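Local coordinates for HpcH/HpaI aldolase/citrate lyase family protein (Burkholderia cenocepacia, PDB 4MF4) that is of unknown function but belongs to the HpcH/HpaI aldolase/citrate lyase family, whose members fold as a TIM-type barrel, at residues Cys108-Arg120 with Val174-Leu186. Numbering follows the deposited sequence.
Sequences CIETPDDAAHAVR and VERIAATPGVDCL
Two neighbouring helices on the outside of a TIM-type barrel meet where Pro112, in the first turn of helix 112-120, lies against Arg176 and Ile177 of helix 174-178. The short axes run nearly parallel, 22° apart and 8.9 Å at closest approach. Pro112 CG sits over the centre of the Arg176 guanidinium, 3.8 Å above its plane; the arginine chain bends at chi3 (81°) to lay that flat group across the proline, while its NH1 also forms a salt bridge with Glu173. Ile177 crosses the proline ring at about a right angle. Its CG1, anti to its own carbonyl carbon (chi1 -67°), comes 3.7 Å from Thr111 C, CD1 reaches on to the backbone of Glu110, and CG2 meets Ala115 CB at 4.1 Å. Thr111 and Asp114 close a capping box at this helix start: Asp114 N donates to Thr111 OG1 (3.0 Å) and Thr111 N answers weakly to Asp114 OD2, while Glu110 N, from one residue before the cap, also reaches the anti lone pair of OD2. In the (beta/alpha)8 arrangement helix 112-120 follows strand 103-106, and helix 174-178 comes after strand 160-165 and the short helix 168-172; Ile109 and Ile177 both touch Val163, filling the layer between helices and barrel. Farther along, Thr180 CG2 packs 3.7 Å from Ala116 N, and OG1 is hydrogen-bonded to a water (2.8 Å), which donates to Pro112 O. Thr180 opens a type II beta turn; at its third position Gly182 has no side chain in the way of Val119 CG1, 4.2 Å from Gly182 CA, and Val119 CG2 rests against Gly182 O. Val183, which ends the turn, sets CG2 against Ala115 CB before the chain enters strand 185-188.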
loop_
_atom_site.group_PDB
_atom_site.type_symbol
_atom_site.label_atom_id
_atom_site.label_comp_id
_atom_site.label_asym_id
_atom_site.label_seq_id
_atom_site.Cartn_x
_atom_site.Cartn_y
_atom_site.Cartn_z
ATOM N N CYS A 108 27.834 9.546 -5.299
ATOM C CA CYS A 108 28.512 10.802 -4.971
ATOM C C CYS A 108 29.659 10.673 -3.954
ATOM O O CYS A 108 29.677 11.419 -2.972
ATOM C CB CYS A 108 27.511 11.790 -4.314
ATOM S SG CYS A 108 25.933 12.135 -5.128
ATOM N N ILE A 109 30.608 9.771 -4.157
ATOM C CA ILE A 109 31.738 9.684 -3.214
ATOM C C ILE A 109 32.896 10.444 -3.877
ATOM O O ILE A 109 33.356 10.035 -4.943
ATOM C CB ILE A 109 32.151 8.223 -2.931
ATOM C CG1 ILE A 109 31.052 7.466 -2.168
ATOM C CG2 ILE A 109 33.479 8.159 -2.193
ATOM C CD1 ILE A 109 30.807 7.913 -0.747
ATOM N N GLU A 110 33.366 11.517 -3.249
ATOM C CA GLU A 110 34.354 12.387 -3.882
ATOM C C GLU A 110 35.705 12.477 -3.213
ATOM O O GLU A 110 36.663 12.934 -3.837
ATOM C CB GLU A 110 33.776 13.778 -3.955
ATOM C CG GLU A 110 32.442 13.785 -4.654
ATOM C CD GLU A 110 32.024 15.190 -5.010
ATOM O OE1 GLU A 110 32.063 15.548 -6.196
ATOM O OE2 GLU A 110 31.707 15.946 -4.067
ATOM N N THR A 111 35.787 12.086 -1.942
ATOM C CA THR A 111 37.040 12.137 -1.203
ATOM C C THR A 111 37.270 10.858 -0.410
ATOM O O THR A 111 36.353 10.114 -0.156
ATOM C CB THR A 111 37.019 13.301 -0.201
ATOM O OG1 THR A 111 35.987 13.067 0.757
ATOM C CG2 THR A 111 36.729 14.652 -0.921
ATOM N N PRO A 112 38.514 10.615 0.010
ATOM C CA PRO A 112 38.699 9.439 0.789
ATOM C C PRO A 112 37.978 9.580 2.135
ATOM O O PRO A 112 37.548 8.587 2.648
ATOM C CB PRO A 112 40.228 9.333 0.942
ATOM C CG PRO A 112 40.778 10.645 0.546
ATOM C CD PRO A 112 39.785 11.225 -0.411
ATOM N N ASP A 113 37.816 10.794 2.667
ATOM C CA ASP A 113 36.958 10.987 3.883
ATOM C C ASP A 113 35.520 10.562 3.672
ATOM O O ASP A 113 34.982 9.920 4.517
ATOM C CB ASP A 113 36.996 12.420 4.432
ATOM C CG ASP A 113 38.279 12.706 5.170
ATOM O OD1 ASP A 113 39.100 11.772 5.286
ATOM O OD2 ASP A 113 38.484 13.849 5.641
ATOM N N ASP A 114 34.920 10.894 2.543
ATOM C CA ASP A 114 33.588 10.409 2.223
ATOM C C ASP A 114 33.528 8.871 2.235
ATOM O O ASP A 114 32.598 8.293 2.734
ATOM C CB ASP A 114 33.169 10.844 0.790
ATOM C CG ASP A 114 32.925 12.354 0.639
ATOM O OD1 ASP A 114 32.864 13.086 1.638
ATOM O OD2 ASP A 114 32.836 12.795 -0.510
ATOM N N ALA A 115 34.495 8.234 1.582
ATOM C CA ALA A 115 34.554 6.770 1.463
ATOM C C ALA A 115 34.711 6.119 2.838
ATOM O O ALA A 115 33.979 5.179 3.178
ATOM C CB ALA A 115 35.722 6.367 0.553
ATOM N N ALA A 116 35.651 6.635 3.632
ATOM C CA ALA A 116 35.840 6.165 5.018
ATOM C C ALA A 116 34.560 6.323 5.869
ATOM O O ALA A 116 34.227 5.448 6.636
ATOM C CB ALA A 116 36.990 6.920 5.683
ATOM N N HIS A 117 33.868 7.439 5.737
ATOM C CA HIS A 117 32.603 7.667 6.484
ATOM C C HIS A 117 31.539 6.631 6.063
ATOM O O HIS A 117 30.896 6.023 6.884
ATOM C CB HIS A 117 32.118 9.102 6.294
ATOM C CG HIS A 117 30.861 9.409 7.051
ATOM N ND1 HIS A 117 29.685 9.772 6.438
ATOM C CD2 HIS A 117 30.584 9.340 8.373
ATOM C CE1 HIS A 117 28.747 9.968 7.351
ATOM N NE2 HIS A 117 29.264 9.694 8.532
ATOM N N ALA A 118 31.438 6.366 4.777
ATOM C CA ALA A 118 30.501 5.414 4.216
ATOM C C ALA A 118 30.750 4.047 4.813
ATOM O O ALA A 118 29.830 3.404 5.315
ATOM C CB ALA A 118 30.641 5.388 2.689
ATOM N N VAL A 119 32.013 3.659 4.883
ATOM C CA VAL A 119 32.392 2.402 5.528
ATOM C C VAL A 119 32.034 2.349 7.000
ATOM O O VAL A 119 31.475 1.359 7.429
ATOM C CB VAL A 119 33.914 2.077 5.371
ATOM C CG1 VAL A 119 34.322 0.843 6.192
ATOM C CG2 VAL A 119 34.254 1.821 3.915
ATOM N N ARG A 120 32.374 3.386 7.763
ATOM C CA ARG A 120 32.065 3.454 9.194
ATOM C C ARG A 120 30.593 3.235 9.467
ATOM O O ARG A 120 30.223 2.596 10.439
ATOM C CB ARG A 120 32.436 4.836 9.783
ATOM C CG ARG A 120 33.928 5.135 9.880
ATOM C CD ARG A 120 34.157 6.548 10.430
ATOM N NE ARG A 120 33.713 6.605 11.825
ATOM C CZ ARG A 120 33.615 7.701 12.573
ATOM N NH1 ARG A 120 33.892 8.897 12.068
ATOM N NH2 ARG A 120 33.209 7.597 13.845
ATOM N N VAL A 174 40.875 9.481 -6.650
ATOM C CA VAL A 174 40.467 8.090 -6.799
ATOM C C VAL A 174 41.480 7.060 -6.305
ATOM O O VAL A 174 41.100 6.008 -5.810
ATOM C CB VAL A 174 40.035 7.742 -8.221
ATOM C CG1 VAL A 174 41.228 7.701 -9.164
ATOM C CG2 VAL A 174 39.329 6.374 -8.227
ATOM N N GLU A 175 42.770 7.357 -6.401
ATOM C CA GLU A 175 43.757 6.422 -5.889
ATOM C C GLU A 175 43.641 6.348 -4.344
ATOM O O GLU A 175 43.694 5.280 -3.772
ATOM C CB GLU A 175 45.180 6.782 -6.374
ATOM C CG GLU A 175 45.320 6.733 -7.917
ATOM C CD GLU A 175 44.859 8.003 -8.654
ATOM O OE1 GLU A 175 44.523 9.033 -7.998
ATOM O OE2 GLU A 175 44.826 7.997 -9.924
ATOM N N ARG A 176 43.447 7.470 -3.684
ATOM C CA ARG A 176 43.299 7.467 -2.207
ATOM C C ARG A 176 41.932 6.886 -1.767
ATOM O O ARG A 176 41.813 6.304 -0.676
ATOM C CB ARG A 176 43.461 8.890 -1.664
ATOM C CG ARG A 176 44.859 9.502 -1.856
ATOM C CD ARG A 176 44.793 11.031 -1.782
ATOM N NE ARG A 176 44.778 11.509 -0.390
ATOM C CZ ARG A 176 44.087 12.559 0.086
ATOM N NH1 ARG A 176 43.277 13.280 -0.679
ATOM N NH2 ARG A 176 44.184 12.868 1.367
ATOM N N ILE A 177 40.886 7.099 -2.583
ATOM C CA ILE A 177 39.602 6.418 -2.353
ATOM C C ILE A 177 39.776 4.898 -2.442
ATOM O O ILE A 177 39.339 4.161 -1.568
ATOM C CB ILE A 177 38.522 6.900 -3.322
ATOM C CG1 ILE A 177 38.187 8.360 -3.001
ATOM C CG2 ILE A 177 37.266 6.025 -3.214
ATOM C CD1 ILE A 177 37.376 9.056 -4.055
ATOM N N ALA A 178 40.454 4.435 -3.482
ATOM C CA ALA A 178 40.719 3.005 -3.648
ATOM C C ALA A 178 41.494 2.378 -2.485
ATOM O O ALA A 178 41.253 1.221 -2.144
ATOM C CB ALA A 178 41.468 2.781 -4.928
ATOM N N ALA A 179 42.409 3.136 -1.895
ATOM C CA ALA A 179 43.229 2.644 -0.777
ATOM C C ALA A 179 42.506 2.729 0.562
ATOM O O ALA A 179 43.039 2.279 1.575
ATOM C CB ALA A 179 44.523 3.419 -0.694
ATOM N N THR A 180 41.286 3.271 0.587
ATOM C CA THR A 180 40.500 3.320 1.837
ATOM C C THR A 180 40.076 1.911 2.273
ATOM O O THR A 180 39.344 1.203 1.537
ATOM C CB THR A 180 39.241 4.199 1.677
ATOM O OG1 THR A 180 39.633 5.540 1.379
ATOM C CG2 THR A 180 38.383 4.212 2.919
ATOM N N PRO A 181 40.500 1.487 3.489
ATOM C CA PRO A 181 40.100 0.138 3.916
ATOM C C PRO A 181 38.574 -0.015 3.982
ATOM O O PRO A 181 37.852 0.886 4.407
ATOM C CB PRO A 181 40.732 0.014 5.313
ATOM C CG PRO A 181 41.928 0.897 5.260
ATOM C CD PRO A 181 41.491 2.077 4.421
ATOM N N GLY A 182 38.072 -1.152 3.546
ATOM C CA GLY A 182 36.632 -1.346 3.500
ATOM C C GLY A 182 35.936 -0.978 2.195
ATOM O O GLY A 182 34.748 -1.259 2.042
ATOM N N VAL A 183 36.639 -0.345 1.258
ATOM C CA VAL A 183 36.106 -0.090 -0.087
ATOM C C VAL A 183 36.309 -1.352 -0.925
ATOM O O VAL A 183 37.438 -1.728 -1.219
ATOM C CB VAL A 183 36.795 1.117 -0.775
ATOM C CG1 VAL A 183 36.491 1.168 -2.281
ATOM C CG2 VAL A 183 36.355 2.392 -0.106
ATOM N N ASP A 184 35.229 -2.035 -1.294
ATOM C CA ASP A 184 35.355 -3.328 -2.006
ATOM C C ASP A 184 35.212 -3.145 -3.526
ATOM O O ASP A 184 35.546 -4.046 -4.285
ATOM C CB ASP A 184 34.317 -4.340 -1.522
ATOM C CG ASP A 184 34.367 -4.571 -0.005
ATOM O OD1 ASP A 184 35.472 -4.914 0.520
ATOM O OD2 ASP A 184 33.326 -4.368 0.669
ATOM N N CYS A 185 34.726 -1.990 -3.987
ATOM C CA CYS A 185 34.561 -1.788 -5.410
ATOM C C CYS A 185 34.460 -0.317 -5.732
ATOM O O CYS A 185 33.788 0.393 -5.008
ATOM C CB CYS A 185 33.247 -2.444 -5.845
ATOM S SG CYS A 185 32.958 -2.385 -7.640
ATOM N N LEU A 186 35.063 0.127 -6.833
ATOM C CA LEU A 186 34.887 1.491 -7.307
ATOM C C LEU A 186 33.874 1.413 -8.424
ATOM O O LEU A 186 34.072 0.630 -9.350
ATOM C CB LEU A 186 36.184 2.075 -7.867
ATOM C CG LEU A 186 37.406 2.098 -6.980
ATOM C CD1 LEU A 186 38.662 2.462 -7.775
ATOM C CD2 LEU A 186 37.180 3.029 -5.811
HETATM O O HOH W 1 40.102 6.953 3.764
#